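Long-range contacts in trafficking protein particle complex subunit 3 (Naegleria fowleri, PDB 6AQ3), which is probably a core subunit of the TRAPP complex in vesicle trafficking, and carries a covalently bound palmitic acid in this structure: residues 59-64 / 150-155; 160-165 / 181-186; 51-56 / 143-148; 92-97 / 104-109. All coordinates share one frame; numbering follows the deposited sequence.

In the fold
Contacts 1 and 3 join the same two helices, 49-75 and 146-157, at points about 11 Å apart between centres, and both are buried. Contact 1 brings the helix backbones together through glycines, whereas contact 3, at the start of helix 146-157, depends on an asparagine bond and apolar packing. Contacts 2 and 4 are only partly buried and belong to the antiparallel sheet: contact 2 pairs strands 160-168 and 177-186 and carries a charged outer face, while contact 4 packs helix 85-101 against edge strand 106-108 with small apolar side chains and a lysine at the surface. Contacts 1, 3 and 4 all touch the palmitic acid, which runs between helices 146-157 and 85-101.

Contact 1. Residues 59-64 / 150-155; sequences MGYKMG and VIRGAL. With PLM (palmitic acid), chain N.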
loop_
_atom_site.group_PDB
_atom_site.type_symbol
_atom_site.label_atom_id
_atom_site.label_comp_id
_atom_site.label_asym_id
_atom_site.label_seq_id
_atom_site.Cartn_x
_atom_site.Cartn_y
_atom_site.Cartn_z
ATOM N N MET C 59 -2.159 10.189 8.080
ATOM C CA MET C 59 -2.662 9.206 7.134
ATOM C C MET C 59 -3.059 7.931 7.867
ATOM O O MET C 59 -4.109 7.343 7.582
ATOM C CB MET C 59 -1.594 8.916 6.070
ATOM C CG MET C 59 -1.411 10.049 5.043
ATOM S SD MET C 59 0.090 9.820 4.034
ATOM C CE MET C 59 0.355 11.461 3.384
ATOM N N GLY C 60 -2.226 7.480 8.807
ATOM C CA GLY C 60 -2.582 6.305 9.588
ATOM C C GLY C 60 -3.772 6.565 10.488
ATOM O O GLY C 60 -4.668 5.720 10.621
ATOM N N TYR C 61 -3.819 7.760 11.078
ATOM C CA TYR C 61 -4.939 8.115 11.933
ATOM C C TYR C 61 -6.263 7.933 11.201
ATOM O O TYR C 61 -7.188 7.286 11.715
ATOM C CB TYR C 61 -4.775 9.549 12.446
ATOM C CG TYR C 61 -5.971 10.025 13.249
ATOM C CD1 TYR C 61 -6.205 9.541 14.533
ATOM C CD2 TYR C 61 -6.871 10.932 12.716
ATOM C CE1 TYR C 61 -7.305 9.960 15.274
ATOM C CE2 TYR C 61 -7.979 11.360 13.447
ATOM C CZ TYR C 61 -8.186 10.869 14.725
ATOM O OH TYR C 61 -9.281 11.287 15.442
ATOM N N LYS C 62 -6.365 8.473 9.985
ATOM C CA LYS C 62 -7.602 8.318 9.225
ATOM C C LYS C 62 -7.852 6.853 8.877
ATOM O O LYS C 62 -8.990 6.380 8.932
ATOM C CB LYS C 62 -7.573 9.207 7.979
ATOM N N MET C 63 -6.799 6.102 8.559
ATOM C CA MET C 63 -6.987 4.693 8.226
ATOM C C MET C 63 -7.465 3.900 9.430
ATOM O O MET C 63 -8.367 3.067 9.310
ATOM C CB MET C 63 -5.683 4.096 7.694
ATOM C CG MET C 63 -5.305 4.554 6.293
ATOM S SD MET C 63 -3.679 3.968 5.735
ATOM C CE MET C 63 -3.637 2.324 6.378
ATOM N N GLY C 64 -6.886 4.151 10.600
ATOM C CA GLY C 64 -7.235 3.364 11.770
ATOM C C GLY C 64 -8.675 3.546 12.210
ATOM O O GLY C 64 -9.307 2.597 12.682
ATOM N N VAL C 150 -2.418 4.683 12.841
ATOM C CA VAL C 150 -3.404 3.604 12.837
ATOM C C VAL C 150 -3.804 3.239 14.261
ATOM O O VAL C 150 -4.987 3.034 14.557
ATOM C CB VAL C 150 -2.855 2.396 12.053
ATOM C CG1 VAL C 150 -3.839 1.219 12.090
ATOM C CG2 VAL C 150 -2.636 2.812 10.606
ATOM N N ILE C 151 -2.817 3.177 15.161
ATOM C CA ILE C 151 -3.057 2.848 16.564
ATOM C C ILE C 151 -3.913 3.918 17.220
ATOM O O ILE C 151 -4.903 3.613 17.902
ATOM C CB ILE C 151 -1.713 2.656 17.289
ATOM C CG1 ILE C 151 -1.057 1.344 16.812
ATOM C CG2 ILE C 151 -1.868 2.766 18.825
ATOM C CD1 ILE C 151 0.335 1.106 17.343
ATOM N N ARG C 152 -3.557 5.188 17.005
ATOM C CA ARG C 152 -4.299 6.287 17.617
ATOM C C ARG C 152 -5.734 6.352 17.102
ATOM O O ARG C 152 -6.674 6.548 17.884
ATOM C CB ARG C 152 -3.590 7.617 17.361
ATOM C CG ARG C 152 -4.380 8.840 17.878
ATOM C CD ARG C 152 -3.518 10.094 17.815
ATOM N NE ARG C 152 -3.302 10.557 16.447
ATOM C CZ ARG C 152 -4.018 11.516 15.867
ATOM N NH1 ARG C 152 -4.984 12.111 16.535
ATOM N NH2 ARG C 152 -3.769 11.894 14.623
ATOM N N GLY C 153 -5.923 6.215 15.791
ATOM C CA GLY C 153 -7.262 6.296 15.247
ATOM C C GLY C 153 -8.104 5.102 15.654
ATOM O O GLY C 153 -9.285 5.242 15.985
ATOM N N ALA C 154 -7.507 3.911 15.664
ATOM C CA ALA C 154 -8.278 2.747 16.068
ATOM C C ALA C 154 -8.739 2.871 17.519
ATOM O O ALA C 154 -9.918 2.656 17.827
ATOM C CB ALA C 154 -7.455 1.473 15.871
ATOM N N LEU C 155 -7.830 3.253 18.422
ATOM C CA LEU C 155 -8.189 3.267 19.837
ATOM C C LEU C 155 -9.207 4.354 20.142
ATOM O O LEU C 155 -10.032 4.183 21.052
ATOM C CB LEU C 155 -6.944 3.437 20.706
ATOM C CG LEU C 155 -5.988 2.231 20.681
ATOM C CD1 LEU C 155 -4.810 2.423 21.636
ATOM C CD2 LEU C 155 -6.730 0.963 21.015
HETATM C C1 PLM N . -9.539 -2.914 21.908
HETATM O O2 PLM N . -8.924 -2.134 22.691
HETATM C C2 PLM N . -8.834 -3.536 20.583
HETATM C C3 PLM N . -7.510 -2.909 20.095
HETATM C C4 PLM N . -7.604 -2.208 18.727
HETATM C C5 PLM N . -6.702 -2.801 17.612
HETATM C C6 PLM N . -6.243 -1.761 16.560
HETATM C C7 PLM N . -5.423 -2.334 15.378
HETATM C C8 PLM N . -4.077 -1.607 15.122
HETATM C C9 PLM N . -3.395 -2.019 13.796
HETATM C CA PLM N . -1.846 -1.831 13.769
HETATM C CB PLM N . -1.185 -2.188 12.414
HETATM C CC PLM N . -0.890 -0.961 11.514
HETATM C CD PLM N . -0.814 -1.298 10.009
HETATM C CE PLM N . 0.012 -0.301 9.155
HETATM C CF PLM N . -0.330 -0.367 7.647
HETATM C CG PLM N . 0.736 0.254 6.726
#
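Tyr61 and Arg152 close one flank of a helix pair whose backbones come unusually near each other. Followed outward from CB, Tyr61 is met along most of its length by the guanidinium. Its CB lies 3.4 Å from Arg152 NH2, and CG is also over that nitrogen. CD1 sits over the centre of the group, 3.2 Å from Arg152 CZ, and also meets Gly153 CA. CE1 comes next, 3.4 Å from Arg152 NH1. Beyond the ring, OH hydrogen-bonds to Glu156. The two planes are only 8° apart, giving an offset stack with cation-pi character in which Arg152 CZ is 3.8 Å from the ring centroid. Arg152 reaches this position with CG anti to its backbone N (chi1 175°) and a bend at chi3, and Glu57 holds its NE by a salt bridge, which helps fix the plane of the group.

Behind the stack, the axes approach to 6.4 Å and cross at -35°. Gly60, Gly64 and Gly153 let the backbones meet for lack of side chains, Gly64 facing Val150 O and Gly153 facing Tyr61 O. CA-H...O contacts follow: Gly64 CA to Val150 O (3.6 Å), Val150 CA to Gly60 O, Ala154 CA to Gly64 O. On the far flank Val150 CG1 and Ala154 CB turn to the palmitic acid, the latter 3.5 Å from its C6. Helices running in the same direction, a right-handed crossing, a GxxxG spacing at Gly60 and Gly64 and CA-H...O contacts together resemble the GASright type of helix packing, used here in a wall of the palmitate-binding channel.

Contact 2. Residues 160-165 / 181-186; sequences MRVECE and VRLKEY. With EDO (1,2-ethanediol), chain O.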
loop_
_atom_site.group_PDB
_atom_site.type_symbol
_atom_site.label_atom_id
_atom_site.label_comp_id
_atom_site.label_asym_id
_atom_site.label_seq_id
_atom_site.Cartn_x
_atom_site.Cartn_y
_atom_site.Cartn_z
ATOM N N MET C 160 -10.743 5.736 23.550
ATOM C CA MET C 160 -9.492 6.033 24.228
ATOM C C MET C 160 -8.738 7.065 23.411
ATOM O O MET C 160 -8.499 6.858 22.218
ATOM C CB MET C 160 -8.639 4.785 24.413
ATOM C CG MET C 160 -9.313 3.695 25.168
ATOM S SD MET C 160 -8.149 2.348 25.308
ATOM C CE MET C 160 -9.239 0.986 25.733
ATOM N N ARG C 161 -8.423 8.193 24.027
ATOM C CA ARG C 161 -7.539 9.166 23.412
ATOM C C ARG C 161 -6.120 8.830 23.834
ATOM O O ARG C 161 -5.794 8.880 25.027
ATOM C CB ARG C 161 -7.894 10.598 23.809
ATOM C CG ARG C 161 -7.066 11.669 23.059
ATOM C CD ARG C 161 -7.764 13.013 23.073
ATOM N NE ARG C 161 -7.826 13.544 24.439
ATOM C CZ ARG C 161 -6.828 14.150 25.078
ATOM N NH1 ARG C 161 -5.651 14.312 24.485
ATOM N NH2 ARG C 161 -7.006 14.585 26.326
ATOM N N VAL C 162 -5.282 8.464 22.868
ATOM C CA VAL C 162 -3.920 8.054 23.172
ATOM C C VAL C 162 -2.950 8.902 22.364
ATOM O O VAL C 162 -3.304 9.503 21.348
ATOM C CB VAL C 162 -3.678 6.551 22.887
ATOM C CG1 VAL C 162 -4.692 5.677 23.631
ATOM C CG2 VAL C 162 -3.699 6.279 21.364
ATOM N N GLU C 163 -1.713 8.951 22.847
ATOM C CA GLU C 163 -0.578 9.454 22.092
ATOM C C GLU C 163 0.338 8.267 21.797
ATOM O O GLU C 163 0.592 7.429 22.673
ATOM C CB GLU C 163 0.156 10.548 22.870
ATOM C CG GLU C 163 -0.542 11.908 22.803
ATOM C CD GLU C 163 0.086 12.952 23.719
ATOM O OE1 GLU C 163 -0.595 13.934 24.060
ATOM O OE2 GLU C 163 1.238 12.769 24.146
ATOM N N CYS C 164 0.800 8.170 20.560
ATOM C CA CYS C 164 1.550 7.007 20.096
ATOM C C CYS C 164 2.668 7.475 19.173
ATOM O O CYS C 164 2.393 8.052 18.112
ATOM C CB CYS C 164 0.621 6.027 19.375
ATOM S SG CYS C 164 1.464 4.569 18.782
ATOM N N GLU C 165 3.923 7.239 19.575
ATOM C CA GLU C 165 5.073 7.726 18.823
ATOM C C GLU C 165 6.176 6.680 18.757
ATOM O O GLU C 165 6.309 5.820 19.635
ATOM C CB GLU C 165 5.651 9.018 19.415
ATOM C CG GLU C 165 6.108 8.887 20.871
ATOM C CD GLU C 165 4.992 9.176 21.880
ATOM O OE1 GLU C 165 3.945 9.727 21.468
ATOM O OE2 GLU C 165 5.163 8.865 23.089
ATOM N N VAL C 181 3.000 3.816 23.505
ATOM C CA VAL C 181 1.562 4.076 23.526
ATOM C C VAL C 181 1.210 4.584 24.915
ATOM O O VAL C 181 1.423 3.869 25.902
ATOM C CB VAL C 181 0.736 2.821 23.192
ATOM C CG1 VAL C 181 -0.722 3.181 23.070
ATOM C CG2 VAL C 181 1.246 2.151 21.886
ATOM N N ARG C 182 0.648 5.799 24.993
ATOM C CA ARG C 182 0.308 6.452 26.257
ATOM C C ARG C 182 -1.154 6.885 26.269
ATOM O O ARG C 182 -1.632 7.510 25.317
ATOM C CB ARG C 182 1.227 7.652 26.504
ATOM C CG ARG C 182 2.681 7.211 26.628
ATOM C CD ARG C 182 3.678 8.328 26.870
ATOM N NE ARG C 182 3.873 9.147 25.673
ATOM C CZ ARG C 182 3.371 10.365 25.497
ATOM N NH1 ARG C 182 2.638 10.937 26.457
ATOM N NH2 ARG C 182 3.624 11.015 24.359
ATOM N N LEU C 183 -1.865 6.530 27.343
ATOM C CA LEU C 183 -3.260 6.924 27.512
ATOM C C LEU C 183 -3.377 8.356 28.038
ATOM O O LEU C 183 -2.794 8.701 29.071
ATOM C CB LEU C 183 -3.965 5.972 28.477
ATOM C CG LEU C 183 -5.372 6.427 28.864
ATOM C CD1 LEU C 183 -6.289 6.207 27.670
ATOM C CD2 LEU C 183 -5.898 5.687 30.091
ATOM N N LYS C 184 -4.143 9.185 27.330
ATOM C CA LYS C 184 -4.426 10.563 27.729
ATOM C C LYS C 184 -5.757 10.700 28.451
ATOM O O LYS C 184 -5.826 11.329 29.511
ATOM C CB LYS C 184 -4.387 11.479 26.499
ATOM C CG LYS C 184 -2.977 11.766 26.021
ATOM C CD LYS C 184 -2.254 12.412 27.204
ATOM C CE LYS C 184 -0.751 12.413 27.108
ATOM N NZ LYS C 184 -0.233 13.141 28.304
ATOM N N GLU C 185 -6.809 10.093 27.920
ATOM C CA GLU C 185 -8.075 10.092 28.629
ATOM C C GLU C 185 -8.986 9.059 28.000
ATOM O O GLU C 185 -8.913 8.797 26.794
ATOM C CB GLU C 185 -8.760 11.467 28.623
ATOM C CG GLU C 185 -9.357 11.890 27.297
ATOM C CD GLU C 185 -9.984 13.272 27.353
ATOM O OE1 GLU C 185 -10.144 13.829 28.465
ATOM O OE2 GLU C 185 -10.293 13.814 26.272
ATOM N N TYR C 186 -9.845 8.483 28.839
ATOM C CA TYR C 186 -10.950 7.675 28.363
ATOM C C TYR C 186 -12.043 8.621 27.892
ATOM O O TYR C 186 -12.367 9.592 28.580
ATOM C CB TYR C 186 -11.476 6.782 29.482
ATOM C CG TYR C 186 -10.567 5.635 29.854
ATOM C CD1 TYR C 186 -10.375 4.566 28.986
ATOM C CD2 TYR C 186 -9.948 5.592 31.099
ATOM C CE1 TYR C 186 -9.579 3.499 29.335
ATOM C CE2 TYR C 186 -9.143 4.530 31.458
ATOM C CZ TYR C 186 -8.964 3.481 30.570
ATOM O OH TYR C 186 -8.166 2.410 30.921
HETATM C C1 EDO O . -5.045 0.594 32.619
HETATM O O1 EDO O . -5.782 -0.030 31.557
HETATM C C2 EDO O . -5.111 2.115 32.514
HETATM O O2 EDO O . -6.474 2.548 32.554
#
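A classic beta bulge interrupts the pairing: Lys184 and Glu185 both stand opposite Arg161, whose carbonyl O accepts from Lys184 N at 2.9 Å and from Glu185 N at 3.3 Å. The extra residue shifts the register by one, and Lys184 has the near-helical backbone (psi -46°) expected at such a site. Its CB lies over one face of the Arg161 guanidinium. Arg161 NE meets Glu185 OE2 at 3.1 Å, in the guanidinium plane but from above the carboxylate plane.

Along the same face, Arg182 bridges two glutamates. Its NE and NH2 both grip Glu165 OE2 side-on, each at 2.9 Å, and NH2 also reaches the anti lone pair of Glu163 OE2 at 3.0 Å, with that oxygen tilted out of the guanidinium plane. Glu165 bends at chi2 (-88°), which swings its carboxylate across to this edge of the arginine. The network would probably keep all three groups charged.

Met160, Val162, Cys164, Val181, Leu183 and Tyr186 form the other face. Val162 packs on Leu155 and Phe85, and Cys164 SG rests 3.9 Å from Val181 CG2. A charged face and an apolar one against helices 85-101 and 146-157 mark an amphipathic hairpin in a TRAPP component's antiparallel sheet.

Contact 3. Residues 51-56 / 143-148; sequences AINTQL and YSNIIC
Asn145 reaches across to helix 49-75 and gives its amide ND2 to the main-chain O of Asn53, 2.8 Å away and nearly straight, with 165° at the hydrogen. The acceptor lies in the amide plane of Asn145, but the donor approaches above the carbonyl plane of Asn53, off its lone pairs. The first torsion of Asn145 lies away from the staggered positions (chi1 -141°), which carries ND2 to this oxygen. Asn53 itself keeps CG beside its backbone N and sends its amide another way, OD1 to Tyr142 N and ND2 to Arg140 O, so its backbone and side chain bind two different parts of the incoming chain.

Leu56 has CG anti to the carbonyl carbon (chi1 -72°) and CD1 anti to CA, which carries CD1 to Tyr143. Its CB meets Asn145 CB at 3.9 Å, while CD1 lies equally far from Tyr143 O, a carbonyl that Tyr35 OH hydrogen-bonds. Leu56 O in turn receives a CA-H...O contact from Ile146 CA at 3.3 Å, and both CB and CG1 of Ile146 lie against the same oxygen.

Tyr35 of helix 25-42 packs on Leu56 and Ile146, Tyr166 of strand 160-168 lies beside Asn145, and the palmitic acid touches Ile146, placing the start of helix 146-157 between helices and sheet.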
loop_
_atom_site.group_PDB
_atom_site.type_symbol
_atom_site.label_atom_id
_atom_site.label_comp_id
_atom_site.label_asym_id
_atom_site.label_seq_id
_atom_site.Cartn_x
_atom_site.Cartn_y
_atom_site.Cartn_z
ATOM N N ALA C 51 7.605 17.336 9.523
ATOM C CA ALA C 51 6.283 17.402 8.903
ATOM C C ALA C 51 5.957 16.107 8.176
ATOM O O ALA C 51 4.786 15.724 8.078
ATOM C CB ALA C 51 6.189 18.589 7.956
ATOM N N ILE C 52 6.970 15.454 7.606
ATOM C CA ILE C 52 6.744 14.161 6.966
ATOM C C ILE C 52 6.267 13.148 7.993
ATOM O O ILE C 52 5.281 12.432 7.775
ATOM C CB ILE C 52 8.019 13.667 6.269
ATOM C CG1 ILE C 52 8.355 14.553 5.087
ATOM C CG2 ILE C 52 7.873 12.164 5.889
ATOM C CD1 ILE C 52 9.637 14.160 4.406
ATOM N N ASN C 53 6.982 13.046 9.113
ATOM C CA ASN C 53 6.543 12.171 10.197
ATOM C C ASN C 53 5.081 12.443 10.554
ATOM O O ASN C 53 4.256 11.525 10.621
ATOM C CB ASN C 53 7.448 12.362 11.427
ATOM C CG ASN C 53 8.830 11.742 11.222
ATOM O OD1 ASN C 53 9.025 10.936 10.295
ATOM N ND2 ASN C 53 9.772 12.050 12.115
ATOM N N THR C 54 4.733 13.718 10.729
ATOM C CA THR C 54 3.380 14.086 11.140
ATOM C C THR C 54 2.334 13.712 10.095
ATOM O O THR C 54 1.262 13.204 10.443
ATOM C CB THR C 54 3.346 15.577 11.452
ATOM O OG1 THR C 54 4.204 15.812 12.575
ATOM C CG2 THR C 54 1.919 16.053 11.750
ATOM N N GLN C 55 2.609 13.957 8.813
ATOM C CA GLN C 55 1.634 13.607 7.784
ATOM C C GLN C 55 1.458 12.098 7.654
ATOM O O GLN C 55 0.358 11.623 7.338
ATOM C CB GLN C 55 2.050 14.213 6.450
ATOM C CG GLN C 55 1.694 15.668 6.353
ATOM C CD GLN C 55 0.197 15.868 6.425
ATOM O OE1 GLN C 55 -0.557 15.234 5.675
ATOM N NE2 GLN C 55 -0.249 16.735 7.339
ATOM N N LEU C 56 2.527 11.327 7.875
ATOM C CA LEU C 56 2.404 9.879 7.837
ATOM C C LEU C 56 1.493 9.407 8.963
ATOM O O LEU C 56 0.661 8.508 8.775
ATOM C CB LEU C 56 3.797 9.232 7.931
ATOM C CG LEU C 56 4.667 9.365 6.673
ATOM C CD1 LEU C 56 6.114 8.831 6.859
ATOM C CD2 LEU C 56 3.954 8.637 5.518
ATOM N N TYR C 143 10.248 6.187 9.180
ATOM C CA TYR C 143 9.759 5.654 7.914
ATOM C C TYR C 143 8.372 5.026 8.034
ATOM O O TYR C 143 7.536 5.192 7.140
ATOM C CB TYR C 143 10.760 4.626 7.393
ATOM C CG TYR C 143 10.450 4.131 6.001
ATOM C CD1 TYR C 143 10.885 4.825 4.875
ATOM C CD2 TYR C 143 9.697 2.985 5.817
ATOM C CE1 TYR C 143 10.597 4.362 3.582
ATOM C CE2 TYR C 143 9.403 2.531 4.569
ATOM C CZ TYR C 143 9.849 3.218 3.453
ATOM O OH TYR C 143 9.519 2.736 2.219
ATOM N N SER C 144 8.109 4.304 9.128
ATOM C CA SER C 144 6.856 3.583 9.339
ATOM C C SER C 144 5.870 4.317 10.242
ATOM O O SER C 144 5.008 3.668 10.846
ATOM C CB SER C 144 7.128 2.213 9.942
ATOM O OG SER C 144 7.875 1.428 9.060
ATOM N N ASN C 145 5.926 5.653 10.293
ATOM C CA ASN C 145 5.122 6.391 11.262
ATOM C C ASN C 145 3.629 6.199 11.050
ATOM O O ASN C 145 2.848 6.387 11.999
ATOM C CB ASN C 145 5.449 7.878 11.212
ATOM C CG ASN C 145 5.460 8.508 12.599
ATOM O OD1 ASN C 145 5.742 7.828 13.583
ATOM N ND2 ASN C 145 5.189 9.815 12.678
ATOM N N ILE C 146 3.219 5.783 9.846
ATOM C CA ILE C 146 1.816 5.484 9.586
ATOM C C ILE C 146 1.256 4.502 10.618
ATOM O O ILE C 146 0.052 4.506 10.894
ATOM C CB ILE C 146 1.657 4.959 8.150
ATOM C CG1 ILE C 146 0.196 5.015 7.723
ATOM C CG2 ILE C 146 2.153 3.520 8.057
ATOM C CD1 ILE C 146 0.021 4.961 6.221
ATOM N N ILE C 147 2.108 3.637 11.188
ATOM C CA ILE C 147 1.647 2.679 12.195
ATOM C C ILE C 147 1.126 3.396 13.437
ATOM O O ILE C 147 0.117 2.991 14.028
ATOM C CB ILE C 147 2.768 1.676 12.551
ATOM C CG1 ILE C 147 3.180 0.863 11.313
ATOM C CG2 ILE C 147 2.312 0.698 13.662
ATOM C CD1 ILE C 147 4.288 -0.135 11.580
ATOM N N CYS C 148 1.807 4.458 13.866
ATOM C CA CYS C 148 1.362 5.161 15.062
ATOM C C CYS C 148 -0.029 5.752 14.874
ATOM O O CYS C 148 -0.871 5.689 15.785
ATOM C CB CYS C 148 2.362 6.254 15.429
ATOM S SG CYS C 148 3.967 5.596 15.892
#

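Contact 4. Residues 92-97 / 104-109; sequences IAKVAF and NANVTN. With PLM (palmitic acid), chain N.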
loop_
_atom_site.group_PDB
_atom_site.type_symbol
_atom_site.label_atom_id
_atom_site.label_comp_id
_atom_site.label_asym_id
_atom_site.label_seq_id
_atom_site.Cartn_x
_atom_site.Cartn_y
_atom_site.Cartn_z
ATOM N N ILE C 92 -3.021 -5.384 20.188
ATOM C CA ILE C 92 -2.274 -4.805 19.073
ATOM C C ILE C 92 -1.028 -5.624 18.768
ATOM O O ILE C 92 -0.802 -6.030 17.621
ATOM C CB ILE C 92 -1.912 -3.339 19.367
ATOM C CG1 ILE C 92 -3.175 -2.484 19.477
ATOM C CG2 ILE C 92 -0.993 -2.799 18.279
ATOM C CD1 ILE C 92 -2.914 -1.123 20.106
ATOM N N ALA C 93 -0.215 -5.891 19.795
ATOM C CA ALA C 93 1.097 -6.498 19.576
ATOM C C ALA C 93 0.983 -7.931 19.080
ATOM O O ALA C 93 1.770 -8.362 18.223
ATOM C CB ALA C 93 1.928 -6.440 20.860
ATOM N N LYS C 94 0.029 -8.691 19.613
ATOM C CA LYS C 94 -0.030 -10.116 19.326
ATOM C C LYS C 94 -1.037 -10.492 18.248
ATOM O O LYS C 94 -0.887 -11.557 17.641
ATOM C CB LYS C 94 -0.373 -10.909 20.593
ATOM C CG LYS C 94 0.582 -10.704 21.748
ATOM C CD LYS C 94 1.983 -11.173 21.438
ATOM C CE LYS C 94 2.810 -11.160 22.715
ATOM N NZ LYS C 94 4.234 -11.464 22.479
ATOM N N VAL C 95 -2.072 -9.685 18.010
ATOM C CA VAL C 95 -3.112 -10.017 17.032
ATOM C C VAL C 95 -3.063 -9.088 15.819
ATOM O O VAL C 95 -2.883 -9.544 14.690
ATOM C CB VAL C 95 -4.513 -10.034 17.687
ATOM C CG1 VAL C 95 -5.604 -10.419 16.682
ATOM C CG2 VAL C 95 -4.539 -11.018 18.850
ATOM N N ALA C 96 -3.210 -7.778 16.035
ATOM C CA ALA C 96 -3.261 -6.823 14.928
ATOM C C ALA C 96 -1.981 -6.845 14.097
ATOM O O ALA C 96 -2.027 -6.821 12.859
ATOM C CB ALA C 96 -3.525 -5.412 15.454
ATOM N N PHE C 97 -0.825 -6.825 14.762
ATOM C CA PHE C 97 0.434 -6.792 14.031
ATOM C C PHE C 97 0.590 -8.020 13.141
ATOM O O PHE C 97 1.060 -7.912 12.001
ATOM C CB PHE C 97 1.590 -6.656 15.023
ATOM C CG PHE C 97 2.030 -5.234 15.227
ATOM C CD1 PHE C 97 1.108 -4.259 15.593
ATOM C CD2 PHE C 97 3.359 -4.872 15.095
ATOM C CE1 PHE C 97 1.501 -2.932 15.778
ATOM C CE2 PHE C 97 3.763 -3.550 15.304
ATOM C CZ PHE C 97 2.829 -2.582 15.645
ATOM N N ASN C 104 5.343 -10.236 14.508
ATOM C CA ASN C 104 5.185 -10.608 15.907
ATOM C C ASN C 104 5.851 -9.535 16.756
ATOM O O ASN C 104 7.026 -9.214 16.546
ATOM C CB ASN C 104 5.781 -11.984 16.213
ATOM C CG ASN C 104 6.296 -12.689 14.974
ATOM O OD1 ASN C 104 5.540 -13.345 14.255
ATOM N ND2 ASN C 104 7.597 -12.568 14.726
ATOM N N ALA C 105 5.109 -8.982 17.701
ATOM C CA ALA C 105 5.621 -7.920 18.551
ATOM C C ALA C 105 5.537 -8.312 20.025
ATOM O O ALA C 105 4.874 -9.283 20.413
ATOM C CB ALA C 105 4.855 -6.616 18.300
ATOM N N ASN C 106 6.261 -7.562 20.852
ATOM C CA ASN C 106 6.236 -7.782 22.291
ATOM C C ASN C 106 5.969 -6.468 23.019
ATOM O O ASN C 106 6.229 -5.378 22.498
ATOM C CB ASN C 106 7.543 -8.428 22.722
ATOM C CG ASN C 106 7.607 -9.888 22.320
ATOM O OD1 ASN C 106 6.637 -10.627 22.486
ATOM N ND2 ASN C 106 8.695 -10.275 21.665
ATOM N N VAL C 107 5.446 -6.599 24.238
ATOM C CA VAL C 107 5.120 -5.484 25.127
ATOM C C VAL C 107 6.140 -5.411 26.257
ATOM O O VAL C 107 6.373 -6.406 26.955
ATOM C CB VAL C 107 3.709 -5.636 25.718
ATOM C CG1 VAL C 107 3.420 -4.494 26.677
ATOM C CG2 VAL C 107 2.666 -5.670 24.623
ATOM N N THR C 108 6.672 -4.215 26.500
ATOM C CA THR C 108 7.657 -3.989 27.551
ATOM C C THR C 108 7.484 -2.578 28.088
ATOM O O THR C 108 6.612 -1.822 27.644
ATOM C CB THR C 108 9.107 -4.125 27.057
ATOM O OG1 THR C 108 9.414 -3.020 26.195
ATOM C CG2 THR C 108 9.349 -5.431 26.308
ATOM N N ASN C 109 8.326 -2.240 29.068
ATOM C CA ASN C 109 8.437 -0.883 29.609
ATOM C C ASN C 109 7.088 -0.347 30.081
ATOM O O ASN C 109 6.717 0.794 29.803
ATOM C CB ASN C 109 9.057 0.065 28.576
ATOM C CG ASN C 109 10.404 -0.419 28.051
ATOM O OD1 ASN C 109 10.793 -0.104 26.923
ATOM N ND2 ASN C 109 11.125 -1.175 28.870
HETATM C C1 PLM N . -9.539 -2.914 21.908
HETATM O O2 PLM N . -8.924 -2.134 22.691
HETATM C C2 PLM N . -8.834 -3.536 20.583
HETATM C C3 PLM N . -7.510 -2.909 20.095
HETATM C C4 PLM N . -7.604 -2.208 18.727
HETATM C C5 PLM N . -6.702 -2.801 17.612
HETATM C C6 PLM N . -6.243 -1.761 16.560
HETATM C C7 PLM N . -5.423 -2.334 15.378
HETATM C C8 PLM N . -4.077 -1.607 15.122
HETATM C C9 PLM N . -3.395 -2.019 13.796
HETATM C CA PLM N . -1.846 -1.831 13.769
HETATM C CB PLM N . -1.185 -2.188 12.414
HETATM C CC PLM N . -0.890 -0.961 11.514
HETATM C CD PLM N . -0.814 -1.298 10.009
HETATM C CE PLM N . 0.012 -0.301 9.155
HETATM C CF PLM N . -0.330 -0.367 7.647
HETATM C CG PLM N . 0.736 0.254 6.726
#
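Apolar contacts centre on Ala93 and Ala105. Their CB atoms meet at 3.9 Å, Val107 CG2 comes equally close to Ala93 CB from further along the strand, and Phe97 CD2 lies against the Ala105 methyl. With such small groups the helix backbone sits near the chain entering the strand, and the CA atoms of Ala93 and Ala105 are 4.9 Å apart.

Among the polar contacts, Ala105 N makes only a weak bond to Ala93 O. Lys94 adds a second polar link: its CB points away from the strand, but its chain bends at chi2 (-63°), bringing its end back to it. NZ gives one bond to Ala105 O at 3.1 Å, in the carbonyl plane, and another nearly head-on to Asn106 OD1; the modelled 2.5 Å for the latter is very short and doubtful. One ammonium thus appears to serve two neighbouring oxygens at an exposed edge.

Lipid contacts are made on another side of the helix: Ala96 CB is 3.6 Å from palmitate C7, and Phe97 CE1 borders the palmitate tail. A wider pi-type turn, closed by Phe97 N to Ile92 O, lies here.

Phe71 of helix 49-75 packs on Ala96, Phe121 meets the Phe97 ring edge-to-face, and Ile119 of strand 116-121 covers Ile92 and Ala105, so helix 85-101 runs between sheet and helix 49-75.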